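Local coordinates for cystathionine beta-lyases/cystathionine gamma-synthases (Corynebacterium glutamicum, PDB 5X5H), which probably catalyses the pyridoxal-phosphate-dependent joining of O-succinyl-L-homoserine and L-cysteine into L,L-cystathionine, with release of succinate, in methionine biosynthesis, at residues 175-180 with 195-200; 270-275 with 377-382; 202-207 with 330-335. One frame throughout, in Å; residues are numbered along the deposited sequence.

Contact 1 (175-180 with 195-200); sequences KLVVDN and AHAVLH. With PLP (pyridoxal-5'-phosphate), chain B.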
loop_
_atom_site.group_PDB
_atom_site.type_symbol
_atom_site.label_atom_id
_atom_site.label_comp_id
_atom_site.label_asym_id
_atom_site.label_seq_id
_atom_site.Cartn_x
_atom_site.Cartn_y
_atom_site.Cartn_z
ATOM N N LYS A 175 -31.236 24.552 1.564
ATOM C CA LYS A 175 -29.779 24.722 1.515
ATOM C C LYS A 175 -29.253 24.529 0.076
ATOM O O LYS A 175 -29.787 23.626 -0.574
ATOM C CB LYS A 175 -29.086 23.762 2.483
ATOM C CG LYS A 175 -29.394 24.108 3.988
ATOM C CD LYS A 175 -28.584 23.164 4.860
ATOM C CE LYS A 175 -29.030 23.226 6.337
ATOM N NZ LYS A 175 -29.072 24.602 6.786
ATOM N N LEU A 176 -28.288 25.291 -0.315
ATOM C CA LEU A 176 -27.586 25.140 -1.579
ATOM C C LEU A 176 -26.338 24.283 -1.357
ATOM O O LEU A 176 -25.453 24.703 -0.560
ATOM C CB LEU A 176 -27.215 26.444 -2.173
ATOM C CG LEU A 176 -26.319 26.482 -3.384
ATOM C CD1 LEU A 176 -26.937 25.685 -4.548
ATOM C CD2 LEU A 176 -25.879 27.891 -3.727
ATOM N N VAL A 177 -26.268 23.194 -2.098
ATOM C CA VAL A 177 -25.056 22.361 -2.142
ATOM C C VAL A 177 -24.541 22.423 -3.570
ATOM O O VAL A 177 -25.262 22.232 -4.530
ATOM C CB VAL A 177 -25.259 20.957 -1.705
ATOM C CG1 VAL A 177 -23.971 20.103 -1.928
ATOM C CG2 VAL A 177 -25.788 20.928 -0.260
ATOM N N VAL A 178 -23.221 22.728 -3.672
ATOM C CA VAL A 178 -22.518 22.735 -4.974
ATOM C C VAL A 178 -21.616 21.505 -5.050
ATOM O O VAL A 178 -20.746 21.330 -4.164
ATOM C CB VAL A 178 -21.770 24.027 -5.278
ATOM C CG1 VAL A 178 -21.009 23.945 -6.508
ATOM C CG2 VAL A 178 -22.754 25.224 -5.298
ATOM N N ASP A 179 -21.785 20.728 -6.092
ATOM C CA ASP A 179 -20.840 19.660 -6.473
ATOM C C ASP A 179 -19.754 20.349 -7.291
ATOM O O ASP A 179 -19.994 20.778 -8.426
ATOM C CB ASP A 179 -21.567 18.569 -7.182
ATOM C CG ASP A 179 -20.657 17.454 -7.708
ATOM O OD1 ASP A 179 -19.410 17.653 -7.792
ATOM O OD2 ASP A 179 -21.240 16.387 -8.132
ATOM N N ASN A 180 -18.593 20.542 -6.635
ATOM C CA ASN A 180 -17.436 21.292 -7.176
ATOM C C ASN A 180 -16.378 20.390 -7.773
ATOM O O ASN A 180 -15.222 20.826 -7.913
ATOM C CB ASN A 180 -16.874 22.196 -6.069
ATOM C CG ASN A 180 -16.037 23.307 -6.530
ATOM O OD1 ASN A 180 -16.337 23.909 -7.562
ATOM N ND2 ASN A 180 -14.932 23.615 -5.838
ATOM N N ALA A 195 -22.809 29.083 -0.991
ATOM C CA ALA A 195 -23.236 27.735 -0.815
ATOM C C ALA A 195 -23.160 27.273 0.668
ATOM O O ALA A 195 -22.276 27.743 1.402
ATOM C CB ALA A 195 -22.297 26.835 -1.631
ATOM N N HIS A 196 -24.035 26.400 1.081
ATOM C CA HIS A 196 -24.062 25.863 2.464
ATOM C C HIS A 196 -23.041 24.741 2.656
ATOM O O HIS A 196 -22.472 24.578 3.765
ATOM C CB HIS A 196 -25.439 25.434 2.916
ATOM C CG HIS A 196 -26.416 26.562 2.915
ATOM N ND1 HIS A 196 -27.177 26.908 1.810
ATOM C CD2 HIS A 196 -26.765 27.421 3.916
ATOM C CE1 HIS A 196 -27.932 27.974 2.126
ATOM N NE2 HIS A 196 -27.711 28.282 3.401
ATOM N N ALA A 197 -22.860 23.937 1.627
ATOM C CA ALA A 197 -21.902 22.843 1.666
ATOM C C ALA A 197 -21.389 22.650 0.227
ATOM O O ALA A 197 -21.990 23.035 -0.754
ATOM C CB ALA A 197 -22.495 21.575 2.229
ATOM N N VAL A 198 -20.226 21.976 0.162
ATOM C CA VAL A 198 -19.569 21.652 -1.114
ATOM C C VAL A 198 -19.247 20.183 -1.103
ATOM O O VAL A 198 -18.724 19.681 -0.101
ATOM C CB VAL A 198 -18.321 22.501 -1.396
ATOM C CG1 VAL A 198 -17.552 22.028 -2.587
ATOM C CG2 VAL A 198 -18.726 23.957 -1.586
ATOM N N LEU A 199 -19.513 19.518 -2.216
ATOM C CA LEU A 199 -19.210 18.114 -2.433
ATOM C C LEU A 199 -18.129 17.974 -3.473
ATOM O O LEU A 199 -18.206 18.598 -4.537
ATOM C CB LEU A 199 -20.474 17.418 -2.858
ATOM C CG LEU A 199 -20.643 15.917 -3.219
ATOM C CD1 LEU A 199 -19.937 15.518 -4.471
ATOM C CD2 LEU A 199 -20.315 14.972 -2.187
ATOM N N HIS A 200 -17.227 17.019 -3.277
ATOM C CA HIS A 200 -16.302 16.548 -4.254
ATOM C C HIS A 200 -16.296 15.054 -4.431
ATOM O O HIS A 200 -16.249 14.333 -3.443
ATOM C CB HIS A 200 -14.804 16.914 -3.887
ATOM C CG HIS A 200 -14.539 18.341 -4.028
ATOM N ND1 HIS A 200 -14.599 19.296 -3.034
ATOM C CD2 HIS A 200 -14.291 18.990 -5.173
ATOM C CE1 HIS A 200 -14.355 20.481 -3.608
ATOM N NE2 HIS A 200 -14.176 20.276 -4.909
HETATM N N1 PLP B . -20.119 14.216 -9.273
HETATM C C2 PLP B . -19.513 14.413 -10.424
HETATM C C2A PLP B . -19.615 15.778 -11.015
HETATM C C3 PLP B . -18.696 13.459 -10.931
HETATM O O3 PLP B . -18.011 13.621 -12.114
HETATM C C4 PLP B . -18.539 12.212 -10.301
HETATM C C4A PLP B . -17.660 11.187 -10.893
HETATM C C5 PLP B . -19.325 11.945 -9.155
HETATM C C6 PLP B . -20.084 13.002 -8.682
HETATM C C5A PLP B . -19.358 10.598 -8.436
HETATM O O4P PLP B . -18.108 10.346 -7.709
HETATM P P PLP B . -17.576 8.865 -7.523
HETATM O O1P PLP B . -17.391 8.272 -8.906
HETATM O O2P PLP B . -16.307 9.160 -6.748
HETATM O O3P PLP B . -18.595 8.103 -6.673
#
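Val178 and Leu199 sit in the tight half of this contact, where two parallel strands run in step: Leu199 N donates to Val178 O (2.9 Å), and Asn180 N donates to Leu199 O (2.9 Å). A third bond between the strands, from Val178 N to Ala197 O, holds the middle, and the axes of the short strand segments are inclined by 25°. Val177, Ala197, Asp179 and Leu199 share one face of the sheet, where Val177 and Leu199 meet helix 82-93. On the other face lie Val178 and Val198, and Val198 CG1 presses to 3.6 Å from Asn180 CB. The pair belongs to a beta-alpha-beta unit, strand 175-179, helix 184-187 and strand 197-201, within the seven-stranded sheet of the cofactor-binding domain of a fold-type I enzyme. At the C-terminal ends of the strands the contact faces the cofactor. Asp179 CG stands anti to the backbone N (chi1 176°) and 3.8 Å from Leu199 CD1; this torsion turns the carboxylate to the cofactor, with OD2 2.7 Å from PLP N1, while OD1 is hydrogen-bonded to Thr181. Such an aspartate facing the pyridine nitrogen is a hallmark of the fold type. The N-terminal end is looser: Lys175 and His196 are partly exposed, and the bond from Ala197 N to Leu176 O is weak. Here His196 ND1 accepts from Leu176 N (2.9 Å), the donor lying 25° out of the ring plane, and His196 N returns a bond to Leu176 O (2.8 Å). Lys175 CG rests over one face of the imidazole, 4.2 Å from the centroid, in a CH-pi contact.

Contact 2 (270-275 with 377-382); sequences EFLDSR and ADVEQA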
loop_
_atom_site.group_PDB
_atom_site.type_symbol
_atom_site.label_atom_id
_atom_site.label_comp_id
_atom_site.label_asym_id
_atom_site.label_seq_id
_atom_site.Cartn_x
_atom_site.Cartn_y
_atom_site.Cartn_z
ATOM N N GLU A 270 -9.807 25.618 -28.692
ATOM C CA GLU A 270 -9.619 26.587 -29.817
ATOM C C GLU A 270 -9.423 25.750 -31.031
ATOM O O GLU A 270 -10.048 26.050 -32.123
ATOM C CB GLU A 270 -8.374 27.453 -29.512
ATOM C CG GLU A 270 -7.874 28.360 -30.617
ATOM C CD GLU A 270 -6.634 29.135 -30.128
ATOM O OE1 GLU A 270 -5.525 28.531 -30.089
ATOM O OE2 GLU A 270 -6.812 30.305 -29.682
ATOM N N PHE A 271 -8.623 24.699 -31.064
ATOM C CA PHE A 271 -8.400 23.919 -32.286
ATOM C C PHE A 271 -9.733 23.280 -32.730
ATOM O O PHE A 271 -10.097 23.321 -33.928
ATOM C CB PHE A 271 -7.378 22.796 -32.044
ATOM C CG PHE A 271 -7.232 21.906 -33.173
ATOM C CD1 PHE A 271 -6.636 22.384 -34.327
ATOM C CD2 PHE A 271 -7.583 20.641 -33.141
ATOM C CE1 PHE A 271 -6.511 21.544 -35.447
ATOM C CE2 PHE A 271 -7.494 19.775 -34.246
ATOM C CZ PHE A 271 -6.928 20.249 -35.415
ATOM N N LEU A 272 -10.535 22.708 -31.864
ATOM C CA LEU A 272 -11.789 22.072 -32.209
ATOM C C LEU A 272 -12.720 23.076 -32.800
ATOM O O LEU A 272 -13.476 22.704 -33.736
ATOM C CB LEU A 272 -12.449 21.316 -31.011
ATOM C CG LEU A 272 -11.714 20.104 -30.536
ATOM C CD1 LEU A 272 -12.149 19.826 -29.078
ATOM C CD2 LEU A 272 -11.923 18.899 -31.465
ATOM N N ASP A 273 -12.704 24.287 -32.308
ATOM C CA ASP A 273 -13.631 25.362 -32.762
ATOM C C ASP A 273 -13.290 25.789 -34.182
ATOM O O ASP A 273 -14.159 26.438 -34.803
ATOM C CB ASP A 273 -13.677 26.546 -31.837
ATOM C CG ASP A 273 -15.109 26.983 -31.536
ATOM O OD1 ASP A 273 -16.086 26.258 -31.837
ATOM O OD2 ASP A 273 -15.257 28.021 -30.912
ATOM N N SER A 274 -12.175 25.351 -34.719
ATOM C CA SER A 274 -11.799 25.730 -36.119
ATOM C C SER A 274 -12.144 24.643 -37.074
ATOM O O SER A 274 -11.882 24.782 -38.323
ATOM C CB SER A 274 -10.294 25.984 -36.147
ATOM O OG SER A 274 -9.552 24.718 -36.121
ATOM N N ARG A 275 -12.703 23.521 -36.659
ATOM C CA ARG A 275 -12.853 22.356 -37.525
ATOM C C ARG A 275 -14.305 22.145 -37.939
ATOM O O ARG A 275 -15.209 22.155 -37.130
ATOM C CB ARG A 275 -12.327 21.130 -36.769
ATOM C CG ARG A 275 -10.807 21.172 -36.595
ATOM C CD ARG A 275 -10.040 20.979 -37.856
ATOM N NE ARG A 275 -10.270 19.687 -38.449
ATOM C CZ ARG A 275 -9.367 18.891 -39.037
ATOM N NH1 ARG A 275 -8.089 19.191 -39.104
ATOM N NH2 ARG A 275 -9.800 17.796 -39.584
ATOM N N ALA A 377 -1.926 16.738 -32.022
ATOM C CA ALA A 377 -1.686 15.795 -33.109
ATOM C C ALA A 377 -2.655 14.658 -33.071
ATOM O O ALA A 377 -3.194 14.129 -34.093
ATOM C CB ALA A 377 -0.254 15.330 -33.130
ATOM N N ASP A 378 -2.958 14.168 -31.858
ATOM C CA ASP A 378 -3.885 13.046 -31.715
ATOM C C ASP A 378 -5.296 13.428 -32.067
ATOM O O ASP A 378 -6.007 12.657 -32.808
ATOM C CB ASP A 378 -3.844 12.473 -30.280
ATOM C CG ASP A 378 -4.507 11.152 -30.141
ATOM O OD1 ASP A 378 -4.378 10.274 -31.053
ATOM O OD2 ASP A 378 -5.132 10.883 -29.050
ATOM N N VAL A 379 -5.769 14.578 -31.616
ATOM C CA VAL A 379 -7.084 15.089 -31.993
ATOM C C VAL A 379 -7.153 15.303 -33.498
ATOM O O VAL A 379 -8.179 14.924 -34.082
ATOM C CB VAL A 379 -7.471 16.391 -31.219
ATOM C CG1 VAL A 379 -8.790 16.966 -31.701
ATOM C CG2 VAL A 379 -7.530 16.102 -29.720
ATOM N N GLU A 380 -6.185 15.943 -34.067
ATOM C CA GLU A 380 -6.164 16.209 -35.555
ATOM C C GLU A 380 -6.224 14.923 -36.318
ATOM O O GLU A 380 -7.157 14.805 -37.236
ATOM C CB GLU A 380 -4.984 17.070 -35.943
ATOM C CG GLU A 380 -4.916 17.415 -37.423
ATOM C CD GLU A 380 -3.690 18.284 -37.775
ATOM O OE1 GLU A 380 -2.625 18.153 -37.104
ATOM O OE2 GLU A 380 -3.752 18.991 -38.780
ATOM N N GLN A 381 -5.427 13.915 -36.060
ATOM C CA GLN A 381 -5.472 12.654 -36.782
ATOM C C GLN A 381 -6.788 11.928 -36.595
ATOM O O GLN A 381 -7.372 11.341 -37.548
ATOM C CB GLN A 381 -4.234 11.792 -36.545
ATOM C CG GLN A 381 -4.196 11.171 -35.116
ATOM C CD GLN A 381 -4.996 9.952 -34.963
ATOM O OE1 GLN A 381 -5.215 9.212 -35.947
ATOM N NE2 GLN A 381 -5.476 9.648 -33.734
ATOM N N ALA A 382 -7.389 12.042 -35.412
ATOM C CA ALA A 382 -8.647 11.381 -35.182
ATOM C C ALA A 382 -9.754 12.045 -35.970
ATOM O O ALA A 382 -10.606 11.340 -36.578
ATOM C CB ALA A 382 -8.999 11.396 -33.698
HETATM O O HOH W 1 -5.701 18.218 -40.628
#
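Phe271 reaches across to Val379 and Glu380 with the far side of its ring. From CB the side chain leaves the helix with CG anti to the backbone N (chi1 174°), which carries the ring toward the opposing helix. Along one edge CD2 lies 4.1 Å from Val379 CG1, and CE2 comes to 4.0 Å from the same methyl, near the ring plane. At the tip CZ passes to Glu380, 3.8 Å from its CB, and the ring and the carboxylate are turned 72° apart. One ring face is overlaid off-centre by Arg275 CG. Leu272 CD2 crosses to Val379 CG1 at 3.7 Å, so this one methyl is shared by two hydrophobic neighbours. The end of helix 254-273 is thus packed against helix 372-384 in the C-terminal domain, whose five-stranded mixed sheet is met by Leu272 at strands 305-310 and 278-282. Phe271 O accepts from both Ser274 N and Ser274 OG, the latter at 2.7 Å in the carbonyl plane, on a lone pair. On the outer side the contact turns polar. A water in the guanidinium plane accepts a hydrogen bond from Arg275 NH1 (3.0 Å) and donates to Glu380 OE2 (2.8 Å), linking opposite charges too far apart for a salt bridge; the guanidinium and carboxylate planes stand 84° apart. Arg275 NH2 instead forms a salt bridge with Glu277 and a hydrogen bond to Asn384.

Contact 3 (202-207 with 330-335); sequences TTKYIG and AESLGG. With PLP (pyridoxal-5'-phosphate), chain B.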
loop_
_atom_site.group_PDB
_atom_site.type_symbol
_atom_site.label_atom_id
_atom_site.label_comp_id
_atom_site.label_asym_id
_atom_site.label_seq_id
_atom_site.Cartn_x
_atom_site.Cartn_y
_atom_site.Cartn_z
ATOM N N THR A 202 -13.335 13.025 -5.008
ATOM C CA THR A 202 -11.889 13.130 -5.027
ATOM C C THR A 202 -11.277 12.136 -5.947
ATOM O O THR A 202 -10.071 12.215 -6.280
ATOM C CB THR A 202 -11.332 13.037 -3.624
ATOM O OG1 THR A 202 -11.612 11.735 -3.051
ATOM C CG2 THR A 202 -11.900 14.045 -2.673
ATOM N N THR A 203 -12.075 11.153 -6.453
ATOM C CA THR A 203 -11.687 10.254 -7.535
ATOM C C THR A 203 -11.083 10.950 -8.719
ATOM O O THR A 203 -10.310 10.342 -9.469
ATOM C CB THR A 203 -12.972 9.506 -7.954
ATOM O OG1 THR A 203 -13.599 8.966 -6.784
ATOM C CG2 THR A 203 -12.629 8.356 -8.887
ATOM N N LYS A 204 -11.550 12.160 -8.951
ATOM C CA LYS A 204 -11.225 12.930 -10.143
ATOM C C LYS A 204 -9.995 13.827 -9.922
ATOM O O LYS A 204 -8.944 13.267 -9.707
ATOM C CB LYS A 204 -12.486 13.658 -10.614
ATOM C CG LYS A 204 -13.785 12.937 -10.692
ATOM C CD LYS A 204 -13.699 11.667 -11.332
ATOM C CE LYS A 204 -15.119 10.891 -11.446
ATOM N NZ LYS A 204 -16.499 11.519 -11.561
ATOM N N TYR A 205 -10.101 15.129 -9.983
ATOM C CA TYR A 205 -8.956 16.001 -9.876
ATOM C C TYR A 205 -8.199 16.016 -8.586
ATOM O O TYR A 205 -6.944 16.206 -8.608
ATOM C CB TYR A 205 -9.295 17.462 -10.274
ATOM C CG TYR A 205 -9.672 17.721 -11.712
ATOM C CD1 TYR A 205 -8.719 17.756 -12.644
ATOM C CD2 TYR A 205 -11.003 17.822 -12.088
ATOM C CE1 TYR A 205 -9.042 18.032 -13.970
ATOM C CE2 TYR A 205 -11.327 18.032 -13.410
ATOM C CZ TYR A 205 -10.334 18.114 -14.316
ATOM O OH TYR A 205 -10.648 18.377 -15.673
ATOM N N ILE A 206 -8.893 15.952 -7.445
ATOM C CA ILE A 206 -8.181 16.071 -6.174
ATOM C C ILE A 206 -7.127 14.945 -6.018
ATOM O O ILE A 206 -5.934 15.235 -5.790
ATOM C CB ILE A 206 -9.162 16.179 -5.016
ATOM C CG1 ILE A 206 -9.752 17.571 -5.025
ATOM C CG2 ILE A 206 -8.537 15.815 -3.680
ATOM C CD1 ILE A 206 -10.976 17.694 -4.115
ATOM N N GLY A 207 -7.496 13.680 -6.185
ATOM C CA GLY A 207 -6.494 12.626 -6.267
ATOM C C GLY A 207 -5.590 12.733 -7.432
ATOM O O GLY A 207 -4.392 12.584 -7.312
ATOM N N ALA A 330 -12.303 5.594 -22.082
ATOM C CA ALA A 330 -12.561 5.091 -20.734
ATOM C C ALA A 330 -13.447 6.010 -20.014
ATOM O O ALA A 330 -13.522 7.236 -20.330
ATOM C CB ALA A 330 -11.201 4.964 -19.963
ATOM N N GLU A 331 -14.118 5.574 -18.965
ATOM C CA GLU A 331 -14.881 6.392 -18.084
ATOM C C GLU A 331 -13.940 7.167 -17.118
ATOM O O GLU A 331 -12.761 6.894 -17.066
ATOM C CB GLU A 331 -15.987 5.610 -17.339
ATOM C CG GLU A 331 -17.014 5.004 -18.312
ATOM C CD GLU A 331 -18.146 4.330 -17.571
ATOM O OE1 GLU A 331 -17.829 3.470 -16.763
ATOM O OE2 GLU A 331 -19.359 4.577 -17.842
ATOM N N SER A 332 -14.497 8.112 -16.394
ATOM C CA SER A 332 -13.777 8.959 -15.422
ATOM C C SER A 332 -13.084 10.116 -16.096
ATOM O O SER A 332 -13.199 10.391 -17.275
ATOM C CB SER A 332 -12.829 8.190 -14.524
ATOM O OG SER A 332 -12.720 8.916 -13.223
ATOM N N LEU A 333 -12.443 10.902 -15.246
ATOM C CA LEU A 333 -11.894 12.193 -15.600
ATOM C C LEU A 333 -11.001 12.708 -14.525
ATOM O O LEU A 333 -10.998 12.165 -13.381
ATOM C CB LEU A 333 -13.053 13.202 -15.923
ATOM C CG LEU A 333 -13.929 13.525 -14.740
ATOM C CD1 LEU A 333 -13.646 14.866 -14.132
ATOM C CD2 LEU A 333 -15.399 13.350 -15.035
ATOM N N GLY A 334 -10.243 13.760 -14.840
ATOM C CA GLY A 334 -9.464 14.489 -13.861
ATOM C C GLY A 334 -8.154 13.856 -13.481
ATOM O O GLY A 334 -7.484 14.419 -12.577
ATOM N N GLY A 335 -7.740 12.864 -14.176
ATOM C CA GLY A 335 -6.387 12.338 -13.998
ATOM C C GLY A 335 -5.403 12.977 -14.895
ATOM O O GLY A 335 -5.696 13.735 -15.812
HETATM N N1 PLP B . -20.119 14.216 -9.273
HETATM C C2 PLP B . -19.513 14.413 -10.424
HETATM C C2A PLP B . -19.615 15.778 -11.015
HETATM C C3 PLP B . -18.696 13.459 -10.931
HETATM O O3 PLP B . -18.011 13.621 -12.114
HETATM C C4 PLP B . -18.539 12.212 -10.301
HETATM C C4A PLP B . -17.660 11.187 -10.893
HETATM C C5 PLP B . -19.325 11.945 -9.155
HETATM C C6 PLP B . -20.084 13.002 -8.682
HETATM C C5A PLP B . -19.358 10.598 -8.436
HETATM O O4P PLP B . -18.108 10.346 -7.709
HETATM P P PLP B . -17.576 8.865 -7.523
HETATM O O1P PLP B . -17.391 8.272 -8.906
HETATM O O2P PLP B . -16.307 9.160 -6.748
HETATM O O3P PLP B . -18.595 8.103 -6.673
HETATM O O HOH W 2 -10.287 8.834 -12.010
#
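Thr203, which meets Ser332 across the contact, has its OG1 gripped twice: it donates to the phosphate oxygen PLP O2P (2.7 Å) and accepts from Gly214 N, so cofactor and backbone fix its rotation. A water lies 2.7 Å from Ser332 OG and donates to Thr203 O (3.0 Å), bridging segments 202-207 and 330-335, which make no direct hydrogen bond to each other. Beside it passes Lys204, its CD 3.5 Å from Ser332 OG, with Leu333 CG and CD1 against its methylenes. The lysine ends in a 1.4 Å bond from NZ to PLP C4A, consistent with the internal aldimine of this family; NZ also makes a weak hydrogen bond to PLP O3. Gly334, at a positive phi of 80°, brings CA over the centre of the Tyr205 ring, 3.6 Å from the centroid, as a CH-pi contact. Tyr52 of the second subunit packs on Thr203, Lys204 and Ser332, completing the wall of the active site. Behind the loops, Ile206 rests on helix 241-251, Tyr205 meets His261 of helix 254-273 edge-to-face, and Leu333 lies against strands 305-310 and 362-366, where the cofactor-binding and C-terminal domains join.

In the fold
Contacts 1 and 3 are buried and both touch the cofactor, but at different ends: 175-180 with 195-200 meets its pyridine ring, while 202-207 with 330-335 supplies the lysine that carries the cofactor and a threonine that binds its phosphate. Strand 197-201 leads directly from one to the other, and His200 packs on Ile206. Contact 2 is partly buried near the surface, its centre 23 Å from that of contact 3 and 35 Å from that of contact 1. Helix 254-273 reaches both contact 2 and contact 3. Chemistry follows place: backbone bonds in the sheet, loop packing and covalent attachment in the pocket, hydrophobic helix packing with a water-bridged charge pair outside.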